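Local coordinates for protein EvdMO1 (Micromonospora carbonacea, PDB 5T39) that probably methylates an intermediate of everninomicin biosynthesis with S-adenosylmethionine as donor, through a Rossmann-like methyltransferase domain fused to an oxidase domain, at residues Q28-E33 with A114-E119; H178-S183 with S193-R198; S220-L225 with V231-L236. One frame throughout, in Å; residues are numbered along the deposited sequence. Where two conformers were deposited one is given.

Contact 1 (Q28-E33 with A114-E119); sequences QRRAKE and AEFVME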
loop_
_atom_site.group_PDB
_atom_site.type_symbol
_atom_site.label_atom_id
_atom_site.label_comp_id
_atom_site.label_asym_id
_atom_site.label_seq_id
_atom_site.Cartn_x
_atom_site.Cartn_y
_atom_site.Cartn_z
ATOM N N GLN A 28 8.821 -24.151 -6.486
ATOM C CA GLN A 28 7.550 -24.862 -6.540
ATOM C C GLN A 28 7.075 -25.261 -5.144
ATOM O O GLN A 28 5.915 -25.040 -4.781
ATOM C CB GLN A 28 7.703 -26.097 -7.426
ATOM C CG GLN A 28 6.419 -26.894 -7.592
ATOM C CD GLN A 28 6.555 -28.084 -8.526
ATOM O OE1 GLN A 28 7.659 -28.515 -8.865
ATOM N NE2 GLN A 28 5.420 -28.635 -8.933
ATOM N N ARG A 29 7.960 -25.856 -4.347
ATOM C CA ARG A 29 7.568 -26.340 -3.032
ATOM C C ARG A 29 7.102 -25.183 -2.162
ATOM O O ARG A 29 6.069 -25.265 -1.479
ATOM C CB ARG A 29 8.751 -27.041 -2.362
ATOM C CG ARG A 29 8.374 -27.672 -1.030
ATOM C CD ARG A 29 9.582 -27.912 -0.132
ATOM N NE ARG A 29 10.173 -26.651 0.281
ATOM C CZ ARG A 29 9.663 -25.844 1.210
ATOM N NH1 ARG A 29 8.562 -26.167 1.879
ATOM N NH2 ARG A 29 10.265 -24.695 1.458
ATOM N N ARG A 30 7.871 -24.101 -2.152
ATOM C CA ARG A 30 7.576 -23.002 -1.252
ATOM C C ARG A 30 6.351 -22.227 -1.718
ATOM O O ARG A 30 5.508 -21.849 -0.900
ATOM C CB ARG A 30 8.806 -22.115 -1.145
ATOM C CG ARG A 30 8.783 -21.182 0.024
ATOM C CD ARG A 30 10.197 -20.724 0.332
ATOM N NE ARG A 30 10.181 -19.511 1.104
ATOM C CZ ARG A 30 11.187 -18.659 1.155
ATOM N NH1 ARG A 30 11.057 -17.558 1.866
ATOM N NH2 ARG A 30 12.312 -18.889 0.481
ATOM N N ALA A 31 6.206 -22.003 -3.028
ATOM C CA ALA A 31 5.009 -21.325 -3.520
ATOM C C ALA A 31 3.759 -22.102 -3.141
ATOM O O ALA A 31 2.736 -21.511 -2.770
ATOM C CB ALA A 31 5.073 -21.135 -5.032
ATOM N N LYS A 32 3.833 -23.435 -3.200
ATOM C CA LYS A 32 2.699 -24.267 -2.814
ATOM C C LYS A 32 2.417 -24.157 -1.320
ATOM O O LYS A 32 1.262 -24.036 -0.896
ATOM C CB LYS A 32 2.951 -25.722 -3.220
ATOM C CG LYS A 32 1.847 -26.661 -2.845
ATOM C CD LYS A 32 2.157 -28.081 -3.302
ATOM C CE LYS A 32 1.091 -29.081 -2.892
ATOM N NZ LYS A 32 -0.145 -28.899 -3.688
ATOM N N GLU A 33 3.465 -24.221 -0.504
ATOM C CA GLU A 33 3.301 -24.098 0.938
ATOM C C GLU A 33 2.658 -22.777 1.316
ATOM O O GLU A 33 1.922 -22.712 2.302
ATOM C CB GLU A 33 4.661 -24.235 1.610
ATOM C CG GLU A 33 4.614 -24.245 3.119
ATOM C CD GLU A 33 5.973 -24.577 3.688
ATOM O OE1 GLU A 33 6.941 -23.876 3.340
ATOM O OE2 GLU A 33 6.092 -25.563 4.446
ATOM N N ALA A 114 5.584 -12.149 0.456
ATOM C CA ALA A 114 6.412 -11.058 -0.042
ATOM C C ALA A 114 7.893 -11.354 0.160
ATOM O O ALA A 114 8.708 -11.086 -0.724
ATOM C CB ALA A 114 6.017 -9.753 0.649
ATOM N N GLU A 115 8.262 -11.920 1.312
ATOM C CA GLU A 115 9.666 -12.249 1.563
ATOM C C GLU A 115 10.163 -13.296 0.576
ATOM O O GLU A 115 11.289 -13.209 0.081
ATOM C CB GLU A 115 9.838 -12.751 2.999
ATOM C CG GLU A 115 9.696 -11.665 4.050
ATOM C CD GLU A 115 9.700 -12.185 5.476
ATOM O OE1 GLU A 115 9.131 -13.261 5.744
ATOM O OE2 GLU A 115 10.266 -11.499 6.350
ATOM N N PHE A 116 9.335 -14.295 0.274
ATOM C CA PHE A 116 9.686 -15.297 -0.726
ATOM C C PHE A 116 9.887 -14.648 -2.092
ATOM O O PHE A 116 10.867 -14.932 -2.789
ATOM C CB PHE A 116 8.574 -16.348 -0.745
ATOM C CG PHE A 116 8.593 -17.286 -1.919
ATOM C CD1 PHE A 116 9.598 -18.224 -2.077
ATOM C CD2 PHE A 116 7.565 -17.256 -2.843
ATOM C CE1 PHE A 116 9.561 -19.121 -3.140
ATOM C CE2 PHE A 116 7.523 -18.140 -3.894
ATOM C CZ PHE A 116 8.517 -19.068 -4.050
ATOM N N VAL A 117 8.971 -13.759 -2.489
ATOM C CA VAL A 117 9.103 -13.067 -3.768
ATOM C C VAL A 117 10.444 -12.345 -3.850
ATOM O O VAL A 117 11.157 -12.421 -4.861
ATOM C CB VAL A 117 7.907 -12.117 -3.979
ATOM C CG1 VAL A 117 8.122 -11.187 -5.174
ATOM C CG2 VAL A 117 6.621 -12.921 -4.144
ATOM N N MET A 118 10.811 -11.620 -2.788
ATOM C CA MET A 118 12.069 -10.876 -2.828
ATOM C C MET A 118 13.262 -11.811 -2.930
ATOM O O MET A 118 14.252 -11.483 -3.587
ATOM C CB MET A 118 12.242 -9.984 -1.603
ATOM C CG MET A 118 11.174 -8.950 -1.444
ATOM S SD MET A 118 10.805 -7.957 -2.911
ATOM C CE MET A 118 9.027 -7.912 -2.711
ATOM N N GLU A 119 13.211 -12.945 -2.237
ATOM C CA GLU A 119 14.315 -13.893 -2.314
ATOM C C GLU A 119 14.429 -14.495 -3.710
ATOM O O GLU A 119 15.532 -14.598 -4.257
ATOM C CB GLU A 119 14.166 -14.984 -1.256
ATOM C CG GLU A 119 15.375 -15.899 -1.262
ATOM C CD GLU A 119 15.415 -16.908 -0.142
ATOM O OE1 GLU A 119 14.443 -17.023 0.619
ATOM O OE2 GLU A 119 16.437 -17.614 -0.039
#

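Contact 2 (H178-S183 with S193-R198); sequences HYWGSS and SVKHVR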
loop_
_atom_site.group_PDB
_atom_site.type_symbol
_atom_site.label_atom_id
_atom_site.label_comp_id
_atom_site.label_asym_id
_atom_site.label_seq_id
_atom_site.Cartn_x
_atom_site.Cartn_y
_atom_site.Cartn_z
ATOM N N HIS A 178 -10.234 4.388 -2.048
ATOM C CA HIS A 178 -11.638 4.726 -2.172
ATOM C C HIS A 178 -12.014 5.835 -1.194
ATOM O O HIS A 178 -11.357 6.062 -0.175
ATOM C CB HIS A 178 -12.514 3.527 -1.840
ATOM C CG HIS A 178 -12.325 2.366 -2.756
ATOM N ND1 HIS A 178 -12.538 2.445 -4.114
ATOM C CD2 HIS A 178 -11.975 1.083 -2.502
ATOM C CE1 HIS A 178 -12.308 1.264 -4.661
ATOM N NE2 HIS A 178 -11.968 0.419 -3.704
ATOM N N TYR A 179 -13.116 6.507 -1.514
ATOM C CA TYR A 179 -13.787 7.408 -0.592
ATOM C C TYR A 179 -15.280 7.255 -0.856
ATOM O O TYR A 179 -15.691 6.641 -1.843
ATOM C CB TYR A 179 -13.271 8.861 -0.689
ATOM C CG TYR A 179 -13.631 9.573 -1.965
ATOM C CD1 TYR A 179 -12.770 9.597 -3.059
ATOM C CD2 TYR A 179 -14.850 10.228 -2.079
ATOM C CE1 TYR A 179 -13.124 10.253 -4.231
ATOM C CE2 TYR A 179 -15.206 10.879 -3.235
ATOM C CZ TYR A 179 -14.352 10.886 -4.311
ATOM O OH TYR A 179 -14.751 11.530 -5.464
ATOM N N TRP A 180 -16.096 7.793 0.040
ATOM C CA TRP A 180 -17.541 7.633 -0.035
ATOM C C TRP A 180 -18.147 8.859 -0.701
ATOM O O TRP A 180 -17.809 9.991 -0.345
ATOM C CB TRP A 180 -18.112 7.447 1.366
ATOM C CG TRP A 180 -19.563 7.122 1.371
ATOM C CD1 TRP A 180 -20.565 7.909 1.844
ATOM C CD2 TRP A 180 -20.190 5.927 0.873
ATOM N NE1 TRP A 180 -21.773 7.285 1.682
ATOM C CE2 TRP A 180 -21.576 6.069 1.085
ATOM C CE3 TRP A 180 -19.719 4.755 0.272
ATOM C CZ2 TRP A 180 -22.496 5.081 0.726
ATOM C CZ3 TRP A 180 -20.639 3.771 -0.084
ATOM C CH2 TRP A 180 -22.010 3.946 0.142
ATOM N N GLY A 181 -19.056 8.630 -1.653
ATOM C CA GLY A 181 -19.559 9.656 -2.552
ATOM C C GLY A 181 -20.663 10.547 -2.035
ATOM O O GLY A 181 -21.140 11.406 -2.783
ATOM N N SER A 182 -21.091 10.376 -0.793
ATOM C CA SER A 182 -22.157 11.175 -0.216
ATOM C C SER A 182 -21.742 11.620 1.176
ATOM O O SER A 182 -20.899 10.995 1.822
ATOM C CB SER A 182 -23.443 10.369 -0.129
ATOM O OG SER A 182 -24.455 11.107 0.534
ATOM N N SER A 183 -22.304 12.733 1.611
ATOM C CA SER A 183 -22.114 13.201 2.969
ATOM C C SER A 183 -23.341 12.953 3.829
ATOM O O SER A 183 -23.294 13.167 5.043
ATOM C CB SER A 183 -21.750 14.688 2.958
ATOM O OG SER A 183 -20.601 14.908 2.157
ATOM N N SER A 193 -16.114 13.939 8.314
ATOM C CA SER A 193 -17.314 13.166 8.018
ATOM C C SER A 193 -16.921 11.766 7.577
ATOM O O SER A 193 -16.140 11.605 6.629
ATOM C CB SER A 193 -18.140 13.847 6.929
ATOM O OG SER A 193 -18.582 15.124 7.355
ATOM N N VAL A 194 -17.468 10.762 8.271
ATOM C CA VAL A 194 -17.007 9.388 8.165
ATOM C C VAL A 194 -18.170 8.429 7.979
ATOM O O VAL A 194 -19.227 8.569 8.605
ATOM C CB VAL A 194 -16.157 8.969 9.385
ATOM C CG1 VAL A 194 -14.891 9.786 9.433
ATOM C CG2 VAL A 194 -16.930 9.098 10.693
ATOM N N LYS A 195 -17.939 7.418 7.144
ATOM C CA LYS A 195 -18.793 6.249 7.013
ATOM C C LYS A 195 -18.121 5.145 7.814
ATOM O O LYS A 195 -17.063 4.640 7.424
ATOM C CB LYS A 195 -18.968 5.856 5.546
ATOM C CG LYS A 195 -19.981 4.736 5.365
ATOM C CD LYS A 195 -20.361 4.490 3.926
ATOM C CE LYS A 195 -21.444 3.422 3.825
ATOM N NZ LYS A 195 -22.620 3.708 4.699
ATOM N N HIS A 196 -18.724 4.797 8.947
ATOM C CA HIS A 196 -18.138 3.873 9.909
ATOM C C HIS A 196 -18.805 2.524 9.736
ATOM O O HIS A 196 -19.996 2.382 10.002
ATOM C CB HIS A 196 -18.356 4.410 11.316
ATOM C CG HIS A 196 -17.680 3.620 12.387
ATOM N ND1 HIS A 196 -18.045 3.722 13.710
ATOM C CD2 HIS A 196 -16.656 2.736 12.341
ATOM C CE1 HIS A 196 -17.269 2.938 14.434
ATOM N NE2 HIS A 196 -16.428 2.316 13.628
ATOM N N VAL A 197 -18.046 1.540 9.269
ATOM C CA VAL A 197 -18.609 0.251 8.906
ATOM C C VAL A 197 -17.725 -0.886 9.392
ATOM O O VAL A 197 -16.531 -0.726 9.651
ATOM C CB VAL A 197 -18.867 0.117 7.390
ATOM C CG1 VAL A 197 -19.867 1.152 6.920
ATOM C CG2 VAL A 197 -17.585 0.239 6.606
ATOM N N ARG A 198 -18.327 -2.063 9.482
ATOM C CA ARG A 198 -17.577 -3.273 9.771
ATOM C C ARG A 198 -16.632 -3.571 8.612
ATOM O O ARG A 198 -16.974 -3.360 7.448
ATOM C CB ARG A 198 -18.573 -4.420 9.911
ATOM C CG ARG A 198 -18.107 -5.560 10.729
ATOM C CD ARG A 198 -18.053 -5.215 12.187
ATOM N NE ARG A 198 -17.773 -6.418 12.936
ATOM C CZ ARG A 198 -17.531 -6.446 14.234
ATOM N NH1 ARG A 198 -17.544 -5.319 14.930
ATOM N NH2 ARG A 198 -17.283 -7.605 14.828
#

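Contact 3 (S220-L225 with V231-L236); sequences SLFAAL and VEIEVL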
loop_
_atom_site.group_PDB
_atom_site.type_symbol
_atom_site.label_atom_id
_atom_site.label_comp_id
_atom_site.label_asym_id
_atom_site.label_seq_id
_atom_site.Cartn_x
_atom_site.Cartn_y
_atom_site.Cartn_z
ATOM N N SER A 220 -13.717 15.583 3.337
ATOM C CA SER A 220 -12.944 15.205 4.510
ATOM C C SER A 220 -11.620 14.563 4.125
ATOM O O SER A 220 -10.633 14.736 4.841
ATOM C CB SER A 220 -13.754 14.277 5.410
ATOM O OG SER A 220 -14.900 14.946 5.903
ATOM N N LEU A 221 -11.577 13.820 3.016
ATOM C CA LEU A 221 -10.311 13.289 2.529
ATOM C C LEU A 221 -9.344 14.414 2.203
ATOM O O LEU A 221 -8.174 14.378 2.602
ATOM C CB LEU A 221 -10.550 12.401 1.307
ATOM C CG LEU A 221 -9.285 11.900 0.618
ATOM C CD1 LEU A 221 -8.443 11.042 1.551
ATOM C CD2 LEU A 221 -9.646 11.144 -0.648
ATOM N N PHE A 222 -9.811 15.425 1.467
ATOM C CA PHE A 222 -8.932 16.534 1.115
ATOM C C PHE A 222 -8.551 17.340 2.349
ATOM O O PHE A 222 -7.396 17.765 2.474
ATOM C CB PHE A 222 -9.556 17.381 0.003
ATOM C CG PHE A 222 -9.321 16.804 -1.361
ATOM C CD1 PHE A 222 -8.411 17.388 -2.224
ATOM C CD2 PHE A 222 -9.961 15.650 -1.775
ATOM C CE1 PHE A 222 -8.159 16.845 -3.474
ATOM C CE2 PHE A 222 -9.685 15.085 -3.010
ATOM C CZ PHE A 222 -8.782 15.691 -3.861
ATOM N N ALA A 223 -9.490 17.541 3.279
ATOM C CA ALA A 223 -9.140 18.226 4.518
ATOM C C ALA A 223 -8.100 17.444 5.311
ATOM O O ALA A 223 -7.173 18.029 5.873
ATOM C CB ALA A 223 -10.387 18.472 5.365
ATOM N N ALA A 224 -8.241 16.116 5.371
ATOM C CA ALA A 224 -7.288 15.298 6.121
ATOM C C ALA A 224 -5.899 15.361 5.499
ATOM O O ALA A 224 -4.892 15.408 6.213
ATOM C CB ALA A 224 -7.784 13.858 6.186
ATOM N N LEU A 225 -5.823 15.384 4.167
ATOM C CA LEU A 225 -4.538 15.565 3.502
ATOM C C LEU A 225 -3.931 16.907 3.863
ATOM O O LEU A 225 -2.756 16.987 4.250
ATOM C CB LEU A 225 -4.721 15.463 1.986
ATOM C CG LEU A 225 -4.828 14.040 1.468
ATOM C CD1 LEU A 225 -5.467 14.025 0.100
ATOM C CD2 LEU A 225 -3.452 13.380 1.444
ATOM N N VAL A 231 -0.236 19.988 1.477
ATOM C CA VAL A 231 -0.966 21.179 1.065
ATOM C C VAL A 231 -1.042 21.323 -0.448
ATOM O O VAL A 231 -1.873 22.091 -0.941
ATOM C CB VAL A 231 -0.377 22.444 1.719
ATOM C CG1 VAL A 231 -0.543 22.396 3.229
ATOM C CG2 VAL A 231 1.083 22.634 1.336
ATOM N N GLU A 232 -0.208 20.622 -1.199
ATOM C CA GLU A 232 -0.303 20.593 -2.651
ATOM C C GLU A 232 -0.775 19.201 -3.041
ATOM O O GLU A 232 -0.093 18.212 -2.754
ATOM C CB GLU A 232 1.058 20.889 -3.277
ATOM N N ILE A 233 -1.948 19.110 -3.669
ATOM C CA ILE A 233 -2.546 17.821 -4.021
ATOM C C ILE A 233 -2.781 17.800 -5.530
ATOM O O ILE A 233 -3.464 18.679 -6.061
ATOM C CB ILE A 233 -3.858 17.577 -3.251
ATOM C CG1 ILE A 233 -3.624 17.659 -1.732
ATOM C CG2 ILE A 233 -4.460 16.229 -3.621
ATOM C CD1 ILE A 233 -4.892 17.755 -0.886
ATOM N N GLU A 234 -2.237 16.793 -6.205
ATOM C CA GLU A 234 -2.402 16.570 -7.638
ATOM C C GLU A 234 -3.251 15.320 -7.823
ATOM O O GLU A 234 -2.869 14.240 -7.366
ATOM C CB GLU A 234 -1.031 16.357 -8.293
ATOM C CG GLU A 234 -1.071 16.061 -9.784
ATOM C CD GLU A 234 0.308 15.798 -10.384
ATOM O OE1 GLU A 234 0.389 15.647 -11.625
ATOM O OE2 GLU A 234 1.309 15.745 -9.629
ATOM N N VAL A 235 -4.393 15.452 -8.488
ATOM C CA VAL A 235 -5.251 14.302 -8.748
ATOM C C VAL A 235 -4.802 13.656 -10.049
ATOM O O VAL A 235 -4.819 14.300 -11.101
ATOM C CB VAL A 235 -6.728 14.708 -8.813
ATOM C CG1 VAL A 235 -7.594 13.486 -9.107
ATOM C CG2 VAL A 235 -7.150 15.366 -7.506
ATOM N N LEU A 236 -4.394 12.390 -9.979
ATOM C CA LEU A 236 -3.970 11.640 -11.158
ATOM C C LEU A 236 -5.117 10.884 -11.808
ATOM O O LEU A 236 -5.110 10.703 -13.033
ATOM C CB LEU A 236 -2.862 10.641 -10.805
ATOM C CG LEU A 236 -1.580 11.213 -10.201
ATOM C CD1 LEU A 236 -0.567 10.087 -9.985
ATOM C CD2 LEU A 236 -0.986 12.325 -11.048
#

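Contact 1 (Q28-E33 with A114-E119)
Arg-30 and Phe-116 supply most of the buried surface between two nearly antiparallel helices whose axes, over these segments, approach to 11.0 Å. Their contact is largely apolar: the methylene chain of the arginine runs alongside the CD1-CE1 side of the ring, meeting it obliquely, with Arg-30 CB 3.7 Å from Phe-116 CE1 and Arg-30 CD 3.5 Å from Phe-116 CD1. The Arg-30 chain leaves with CG anti to its own backbone N (chi1 -164°) and stays extended to NE, which carries the guanidinium past the ring toward the other helix; the two side chains pass in opposite directions. Phe-116 CD1 lies over one face of the guanidinium, displaced toward that group's rim, yet the planes are 56° apart and no parallel stack results. Ala-31 adds a smaller apolar touch, its CB 4.0 Å from Phe-116 CE2.

The charged part is a salt bridge. Arg-30 NH2 donates a straight hydrogen bond of 2.8 Å to Glu-119 OE1, within the guanidinium plane but 51° out of the carboxylate plane. Both residues were modelled in two conformers, which makes the permanence of this bridge doubtful.

Met-22 touches Arg-30, Phe-116 and Glu-119, while Phe-41 of strand 41-43 meets the Phe-116 ring and Tyr-48 of strand 46-49 packs on Ala-31. Through Met-118, helix 108-121 rests on strand 126-130, an outermost strand of the seven-stranded sheet.

Contact 2 (H178-S183 with S193-R198)
Lys-195 lays its aliphatic chain over one face of the Trp-180 indole, and this single pair makes the tight part of the contact. Lys-195 CD sits 3.4 Å from Trp-180 CD2 and 3.5 Å from the centroid of the five-membered ring, only 18° off its normal: a CH-pi contact squarely over the face. Lys-195 CE follows above the six-membered ring, 3.7 Å from Trp-180 CZ2. The lysine chain is extended as far as CE and then bends (chi4 52°), which lifts NZ away from the ring plane. The ammonium makes an off-centre cation-pi interaction, 4.6 Å from Lys-195 NZ to the centroid of the Trp-180 six-membered ring and 26° off the normal, so the methylenes are the closer partners and the charge lies farther out.

The rest is loose. No hydrogen bond joins the two segments, the nearest CA atoms, of Trp-180 and Lys-195, are 7.3 Å apart, and both residues remain partly exposed at the protein surface.

Strand 212-216 bridges the backbones: backbone hydrogen bonds join Leu-216 to Trp-180 and Trp-215 to Lys-195. The contact thus joins the end of strand 172-180, in the seven-stranded sheet, to strand 192-198, the middle strand of the small antiparallel sheet.

Contact 3 (S220-L225 with V231-L236)
Phe-222 and Ile-233 are brought together by their first torsions: Phe-222 CG (chi1 -82°) and Ile-233 CG1 (chi1 -57°) both lie anti to their carbonyl carbons. The isoleucine chain then continues extended (chi2 166°), pushing CD1 out from the strand toward the helix, whereas CG2 branches off toward the phenyl ring.

Ile-233 therefore meets the helix with two methyls. Its CD1 enters between Leu-225 and Phe-222, 3.7 Å from Leu-225 CB and 3.8 Å from Phe-222 CD1; Leu-225 CD1 flanks the same methyl at 3.9 Å from Ile-233 CD1. Its CG2 approaches the ring obliquely, 3.8 Å from Phe-222 CE1. Farther along the strand, Val-235 CG2 comes in near the ring plane at the edge, 4.0 Å from Phe-222 CZ, the two side chains crossing at about a right angle.

Helix 218-228 thus packs against strand 232-239, an outermost strand of the central sheet, where Val-231 and Glu-232 form a classic beta bulge opposite Arg-252. Leu-163 of helix 159-169 backs Leu-225, and Val-249 of the neighbouring strand touches Ile-233.

Across the contact every touch is apolar and none is a hydrogen bond. Cohesion rests on methyl and ring packing, and the burial is only partial: Leu-225 is buried, while Val-235 stays exposed at the sheet margin.

In the fold
From the N terminus, contact 1 closes the longest loop, 80 residues, and fastens helix 24-33 to helix 108-121 at the 126-130 margin of the central sheet. Contact 2 then closes a nine-residue loop containing strand 187-189, and contact 3 a five-residue connection made of the last turn of helix 218-228 and a short link into strand 232-239. The three follow in series, neither nesting nor crossing. Contacts 2 and 3 are neighbours, touching where Ser-193 N probably bonds to Ser-220 OG; contact 1 lies on the other side of the chain's centre, about 37 Å away between centres. The central strand order 3-2-1-4-5-7-6 is that of class I methyltransferases, with contacts 1 and 3 at its two margins.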